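Myosin-I heavy chain (Dictyostelium discoideum, PDB 5EJR) is an actin-based motor with ATPase activity that acts in the early steps of phagocytosis and in adhesion, its chain here being the second MyTH4-FERM unit of the tail. Local coordinates at residues Lys361-Leu373 / Ile383-Phe395. Sequence-based numbering, arbitrary orientation.
Sequences KLVLTKEVVRQVL and IKVWISMIESQIF
Val369 drops as a knob into a hole on the long helix 383-394, formed by Ile383, Trp386, Ile387 and Ile390, and joins two helices of the central, helical lobe of the FERM domain. The short helix 366-370 crosses this partner at 78°, their axes 9.9 Å apart at closest approach. The two methyls of the knob divide the work: the Val369 and Ile387 side chains cross at about a right angle, with Val369 CG2 3.7 Å from Ile387 CG1, while those of Val369 and Ile383 run past each other in opposite directions, Val369 CG1 against Ile383 CD1. With CG1 anti to the backbone N (chi1 -171°), Ile383 stretches its CD1 to the short helix, where it ends 3.6 Å from Lys366 O. The extended aliphatic chain of Lys366 lies across Ile383, its CE next to CG2. Farther on, CD1 of Leu373 sits over one face of the Trp386 indole in a CH-pi contact, 3.8 Å from the centroid of the six-membered ring. In the loop leading into the short helix, Leu364 CD2 packs against CG2 of Ile387, CG2 of Ile390 and CB of Glu391, and lies 3.4 Å from Ile387 O. Upstream of it, and far along helix 383-394 from Ile383, Leu362 CD2 and Ile394 CD1 meet tip to tip at 3.6 Å.

No hydrogen bond links the two segments, so the grip is apolar, surrounded by polar bonds to neighbouring parts of the lobe. Trp386 NE1 is hydrogen-bonded to Leu378 O, which probably helps hold the indole in the orientation that presents one face to Leu373 CD1. Arg370, which lays CD on Ile383 CD1, carries its guanidinium to Asp375, NH2 forming a salt bridge with OD1, and Trp331 NE1 of helix 317-332 is hydrogen-bonded to Val372 O. Thr365 N-caps the short helix, its OG1 accepting from Val368 N at 3.2 Å.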
# COMPACT_ATOMS: atom_id res chain seq x y z
N LYS A 361 13.42 45.97 -9.15
CA LYS A 361 11.96 46.11 -9.22
C LYS A 361 11.20 45.60 -7.98
O LYS A 361 9.96 45.64 -7.97
CB LYS A 361 11.43 45.44 -10.51
CG LYS A 361 12.16 45.83 -11.82
CD LYS A 361 12.06 47.32 -12.17
CE LYS A 361 13.15 47.75 -13.12
NZ LYS A 361 13.37 49.22 -13.09
N LEU A 362 11.92 45.16 -6.91
CA LEU A 362 11.26 44.60 -5.74
C LEU A 362 10.51 45.58 -4.84
O LEU A 362 11.10 46.51 -4.28
CB LEU A 362 12.24 43.79 -4.88
CG LEU A 362 11.61 43.05 -3.68
CD1 LEU A 362 10.75 41.84 -4.13
CD2 LEU A 362 12.64 42.69 -2.66
N VAL A 363 9.22 45.34 -4.67
CA VAL A 363 8.42 46.09 -3.72
C VAL A 363 8.03 45.04 -2.66
O VAL A 363 7.26 44.13 -2.96
CB VAL A 363 7.22 46.82 -4.36
CG1 VAL A 363 6.41 47.56 -3.31
CG2 VAL A 363 7.69 47.79 -5.44
N LEU A 364 8.62 45.12 -1.46
CA LEU A 364 8.39 44.16 -0.39
C LEU A 364 7.07 44.44 0.34
O LEU A 364 6.82 45.57 0.75
CB LEU A 364 9.59 44.17 0.57
CG LEU A 364 9.74 43.06 1.59
CD1 LEU A 364 9.72 41.65 0.93
CD2 LEU A 364 11.02 43.26 2.39
N THR A 365 6.21 43.43 0.46
CA THR A 365 4.89 43.58 1.09
C THR A 365 4.64 42.42 2.02
O THR A 365 5.40 41.45 2.01
CB THR A 365 3.78 43.64 -0.01
OG1 THR A 365 3.65 42.36 -0.66
CG2 THR A 365 3.99 44.74 -1.05
N LYS A 366 3.52 42.49 2.80
CA LYS A 366 3.08 41.43 3.68
C LYS A 366 2.84 40.20 2.84
O LYS A 366 3.25 39.12 3.24
CB LYS A 366 1.75 41.79 4.38
CG LYS A 366 1.90 42.82 5.48
CD LYS A 366 0.55 43.22 6.06
CE LYS A 366 0.68 44.25 7.16
NZ LYS A 366 -0.61 44.46 7.88
N GLU A 367 2.23 40.37 1.65
CA GLU A 367 1.89 39.28 0.74
C GLU A 367 3.14 38.54 0.24
O GLU A 367 3.13 37.32 0.15
CB GLU A 367 0.98 39.78 -0.40
CG GLU A 367 -0.39 40.30 0.06
CD GLU A 367 -0.48 41.56 0.93
OE1 GLU A 367 0.37 42.48 0.79
OE2 GLU A 367 -1.41 41.61 1.77
N VAL A 368 4.24 39.27 -0.00
CA VAL A 368 5.52 38.66 -0.41
C VAL A 368 6.10 37.85 0.75
O VAL A 368 6.54 36.72 0.53
CB VAL A 368 6.51 39.72 -0.99
CG1 VAL A 368 7.89 39.11 -1.25
CG2 VAL A 368 5.96 40.33 -2.28
N VAL A 369 6.07 38.40 1.99
CA VAL A 369 6.59 37.72 3.20
C VAL A 369 5.87 36.37 3.43
O VAL A 369 6.54 35.37 3.70
CB VAL A 369 6.57 38.62 4.46
CG1 VAL A 369 6.93 37.83 5.73
CG2 VAL A 369 7.49 39.81 4.28
N ARG A 370 4.52 36.35 3.24
CA ARG A 370 3.72 35.13 3.39
C ARG A 370 4.08 34.04 2.36
O ARG A 370 3.74 32.90 2.57
CB ARG A 370 2.22 35.46 3.28
CG ARG A 370 1.71 36.43 4.33
CD ARG A 370 1.96 35.97 5.76
NE ARG A 370 1.33 34.68 6.08
CZ ARG A 370 0.04 34.49 6.36
NH1 ARG A 370 -0.82 35.51 6.28
NH2 ARG A 370 -0.41 33.30 6.67
N GLN A 371 4.70 34.39 1.23
CA GLN A 371 5.07 33.39 0.22
C GLN A 371 6.38 32.67 0.59
O GLN A 371 6.74 31.67 -0.06
CB GLN A 371 5.26 34.09 -1.14
CG GLN A 371 3.98 34.72 -1.75
CD GLN A 371 4.33 35.37 -3.08
OE1 GLN A 371 5.01 36.41 -3.16
NE2 GLN A 371 3.96 34.72 -4.16
N VAL A 372 7.11 33.19 1.58
CA VAL A 372 8.45 32.67 1.90
C VAL A 372 8.73 32.36 3.38
O VAL A 372 9.83 31.86 3.70
CB VAL A 372 9.56 33.62 1.34
CG1 VAL A 372 9.46 33.73 -0.17
CG2 VAL A 372 9.53 35.01 2.01
N LEU A 373 7.78 32.62 4.29
CA LEU A 373 8.00 32.26 5.69
C LEU A 373 6.83 31.44 6.14
O LEU A 373 5.70 31.87 5.88
CB LEU A 373 8.08 33.48 6.61
CG LEU A 373 9.33 34.28 6.73
CD1 LEU A 373 9.09 35.37 7.77
CD2 LEU A 373 10.55 33.38 7.14
N ILE A 383 4.65 40.97 11.43
CA ILE A 383 5.03 40.90 10.01
C ILE A 383 5.77 42.19 9.54
O ILE A 383 6.70 42.09 8.71
CB ILE A 383 3.80 40.52 9.13
CG1 ILE A 383 4.25 40.21 7.67
CG2 ILE A 383 2.68 41.60 9.19
CD1 ILE A 383 3.31 39.31 6.86
N LYS A 384 5.44 43.37 10.13
CA LYS A 384 6.11 44.63 9.83
C LYS A 384 7.56 44.57 10.27
O LYS A 384 8.42 45.14 9.59
CB LYS A 384 5.41 45.80 10.55
CG LYS A 384 4.14 46.28 9.86
CD LYS A 384 3.47 47.32 10.78
CE LYS A 384 2.19 47.88 10.23
NZ LYS A 384 1.61 48.90 11.15
N VAL A 385 7.87 43.85 11.35
CA VAL A 385 9.25 43.67 11.82
C VAL A 385 9.97 42.68 10.86
O VAL A 385 11.13 42.89 10.51
CB VAL A 385 9.34 43.23 13.31
CG1 VAL A 385 10.79 42.97 13.73
CG2 VAL A 385 8.67 44.25 14.24
N TRP A 386 9.27 41.65 10.40
CA TRP A 386 9.83 40.71 9.43
C TRP A 386 10.18 41.42 8.12
O TRP A 386 11.26 41.22 7.59
CB TRP A 386 8.85 39.58 9.16
CG TRP A 386 8.87 38.55 10.24
CD1 TRP A 386 7.88 38.26 11.13
CD2 TRP A 386 9.93 37.61 10.49
NE1 TRP A 386 8.23 37.18 11.89
CE2 TRP A 386 9.49 36.78 11.54
CE3 TRP A 386 11.18 37.37 9.90
CZ2 TRP A 386 10.29 35.75 12.06
CZ3 TRP A 386 11.97 36.33 10.40
CH2 TRP A 386 11.52 35.53 11.46
N ILE A 387 9.29 42.32 7.63
CA ILE A 387 9.55 43.09 6.41
C ILE A 387 10.89 43.85 6.55
O ILE A 387 11.75 43.74 5.68
CB ILE A 387 8.37 44.06 6.13
CG1 ILE A 387 7.16 43.26 5.59
CG2 ILE A 387 8.81 45.16 5.14
CD1 ILE A 387 5.74 44.11 5.52
N SER A 388 11.06 44.56 7.67
CA SER A 388 12.26 45.32 7.99
C SER A 388 13.52 44.40 8.06
O SER A 388 14.56 44.77 7.51
CB SER A 388 12.07 46.05 9.31
OG SER A 388 13.17 46.92 9.51
N MET A 389 13.43 43.24 8.73
CA MET A 389 14.56 42.31 8.86
C MET A 389 14.93 41.68 7.50
O MET A 389 16.10 41.53 7.19
CB MET A 389 14.27 41.22 9.91
CG MET A 389 14.32 41.73 11.32
SD MET A 389 14.00 40.41 12.51
CE MET A 389 15.65 39.65 12.57
N ILE A 390 13.93 41.33 6.70
CA ILE A 390 14.10 40.76 5.38
C ILE A 390 14.70 41.83 4.43
O ILE A 390 15.67 41.55 3.71
CB ILE A 390 12.79 40.12 4.88
CG1 ILE A 390 12.48 38.87 5.73
CG2 ILE A 390 12.85 39.77 3.41
CD1 ILE A 390 11.04 38.42 5.70
N GLU A 391 14.18 43.09 4.51
CA GLU A 391 14.73 44.19 3.72
C GLU A 391 16.25 44.35 4.00
O GLU A 391 17.04 44.48 3.05
CB GLU A 391 13.93 45.47 4.02
CG GLU A 391 14.46 46.73 3.39
CD GLU A 391 13.55 47.88 3.78
OE1 GLU A 391 13.67 48.33 4.94
OE2 GLU A 391 12.62 48.22 3.01
N SER A 392 16.66 44.24 5.25
CA SER A 392 18.08 44.32 5.62
C SER A 392 18.95 43.19 4.99
O SER A 392 20.05 43.46 4.53
CB SER A 392 18.24 44.38 7.14
OG SER A 392 17.79 45.63 7.63
N GLN A 393 18.44 41.95 4.97
CA GLN A 393 19.18 40.82 4.39
C GLN A 393 19.28 40.90 2.87
O GLN A 393 20.31 40.49 2.30
CB GLN A 393 18.61 39.47 4.85
CG GLN A 393 18.72 39.30 6.37
CD GLN A 393 20.14 39.43 6.88
OE1 GLN A 393 21.11 39.01 6.23
NE2 GLN A 393 20.30 40.10 8.01
N ILE A 394 18.22 41.45 2.22
CA ILE A 394 18.18 41.66 0.78
C ILE A 394 19.34 42.60 0.34
O ILE A 394 19.96 42.35 -0.70
CB ILE A 394 16.77 42.10 0.30
CG1 ILE A 394 15.79 40.89 0.39
CG2 ILE A 394 16.80 42.67 -1.14
CD1 ILE A 394 14.32 41.17 0.13
N PHE A 395 19.68 43.63 1.18
CA PHE A 395 20.83 44.53 0.96
C PHE A 395 22.17 43.76 0.89
O PHE A 395 23.11 44.22 0.25
CB PHE A 395 20.97 45.55 2.10
CG PHE A 395 19.88 46.59 2.21
CD1 PHE A 395 19.38 47.22 1.08
CD2 PHE A 395 19.41 46.99 3.45
CE1 PHE A 395 18.38 48.19 1.18
CE2 PHE A 395 18.40 47.95 3.55
CZ PHE A 395 17.89 48.54 2.42